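Local coordinates for short-chain type dehydrogenase/reductase (Mycobacterium ulcerans, PDB 3SVT), which probably acts as an NAD-dependent oxidoreductase of the short-chain dehydrogenase/reductase family, although its substrate is not established, at residues G26-L31 / V38-R43. Sequence-based numbering, arbitrary orientation.
Sequences GVAAGL and VMIVGR
Three apolar carbon-carbon contacts join Ala28 and Leu31 of helix 22-33 to Val38 and Ile40 of strand 37-42, a compact example of how a Rossmann-type beta-alpha-beta unit closes its helix onto its sheet. Ala28 makes two of them. Ala28 CB points at the strand and rests over the neighbouring methyls Ile40 CG2, at 3.6 Å, and Val38 CG1, at 4.1 Å. Val38 straddles the helix surface with both branches: while CG1 serves Ala28, CG2 comes up against Leu31 CB at 3.6 Å. With CG1 of Val38 anti to the backbone N (chi1 -179°), the second methyl is placed beside that nitrogen, which lets the fork span two helix residues set almost one turn apart. In Ile40 the gamma methyl, rather than the longer ethyl arm, does the touching; CG1 lies between the backbone N and the carbonyl carbon (chi1 53°), and CG2 is left to face Ala28. The small side chain of Ala28 is consistent with the close approach, the CA atoms of Ala28 and Val38 being 6.5 Å apart. No hydrogen bond crosses the interface, so shape and burial of apolar surface carry it. The axes of 26-31 and 38-42 run nearly antiparallel, at 168°, as they must where a helix links two parallel strands. Leu31 also reaches Tyr14 of the preceding strand 13-17 and Phe9. Strand 37-42 lies between 13-17 and 64-69, hydrogen-bonded to both, and from its other face Met39 and Val41 pack against helix 75-89.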
# COMPACT_ATOMS: atom_id res chain seq x y z
N GLY B 26 -14.35 -23.85 11.18
CA GLY B 26 -13.60 -24.47 10.09
C GLY B 26 -12.11 -24.56 10.38
O GLY B 26 -11.46 -25.54 10.04
N VAL B 27 -11.55 -23.53 10.99
CA VAL B 27 -10.13 -23.54 11.30
C VAL B 27 -9.83 -24.60 12.37
O VAL B 27 -8.85 -25.36 12.26
CB VAL B 27 -9.64 -22.13 11.76
CG1 VAL B 27 -8.26 -22.24 12.34
CG2 VAL B 27 -9.69 -21.11 10.60
N ALA B 28 -10.69 -24.64 13.39
CA ALA B 28 -10.62 -25.61 14.46
C ALA B 28 -10.78 -27.04 13.91
O ALA B 28 -10.04 -27.95 14.28
CB ALA B 28 -11.71 -25.30 15.51
N ALA B 29 -11.73 -27.20 13.00
CA ALA B 29 -11.97 -28.49 12.36
C ALA B 29 -10.70 -28.97 11.68
O ALA B 29 -10.26 -30.11 11.88
CB ALA B 29 -13.10 -28.39 11.35
N GLY B 30 -10.14 -28.10 10.84
CA GLY B 30 -8.89 -28.39 10.14
C GLY B 30 -7.76 -28.86 11.03
O GLY B 30 -7.08 -29.85 10.74
N LEU B 31 -7.53 -28.13 12.11
CA LEU B 31 -6.43 -28.42 13.03
C LEU B 31 -6.61 -29.74 13.77
O LEU B 31 -5.68 -30.56 13.88
CB LEU B 31 -6.26 -27.28 14.04
CG LEU B 31 -5.68 -25.98 13.45
CD1 LEU B 31 -5.79 -24.82 14.44
CD2 LEU B 31 -4.25 -26.15 13.03
N VAL B 38 -6.85 -28.28 20.10
CA VAL B 38 -7.42 -26.98 19.95
C VAL B 38 -8.32 -26.65 21.15
O VAL B 38 -9.07 -27.51 21.62
CB VAL B 38 -8.25 -26.91 18.67
CG1 VAL B 38 -8.84 -25.48 18.50
CG2 VAL B 38 -7.40 -27.30 17.46
N MET B 39 -8.21 -25.42 21.64
CA MET B 39 -9.24 -24.81 22.48
C MET B 39 -9.94 -23.74 21.65
O MET B 39 -9.29 -22.80 21.13
CB MET B 39 -8.64 -24.17 23.73
CG MET B 39 -9.71 -23.76 24.75
SD MET B 39 -9.06 -22.90 26.20
CE MET B 39 -8.49 -24.32 27.16
N ILE B 40 -11.25 -23.89 21.51
CA ILE B 40 -12.11 -22.87 20.91
C ILE B 40 -12.75 -22.02 22.01
O ILE B 40 -13.28 -22.54 22.98
CB ILE B 40 -13.22 -23.44 20.02
CG1 ILE B 40 -14.06 -24.52 20.75
CG2 ILE B 40 -12.61 -24.01 18.73
CD1 ILE B 40 -15.26 -25.03 19.93
N VAL B 41 -12.70 -20.71 21.85
CA VAL B 41 -13.35 -19.82 22.79
C VAL B 41 -14.32 -18.94 22.01
O VAL B 41 -14.17 -18.73 20.79
CB VAL B 41 -12.33 -18.98 23.56
CG1 VAL B 41 -11.36 -19.87 24.32
CG2 VAL B 41 -11.57 -18.03 22.63
N GLY B 42 -15.34 -18.46 22.71
CA GLY B 42 -16.38 -17.61 22.15
C GLY B 42 -17.45 -17.27 23.17
O GLY B 42 -17.42 -17.75 24.32
N ARG B 43 -18.42 -16.46 22.77
CA ARG B 43 -19.39 -15.92 23.70
C ARG B 43 -20.45 -16.95 24.15
O ARG B 43 -20.89 -16.90 25.30
CB ARG B 43 -20.07 -14.66 23.12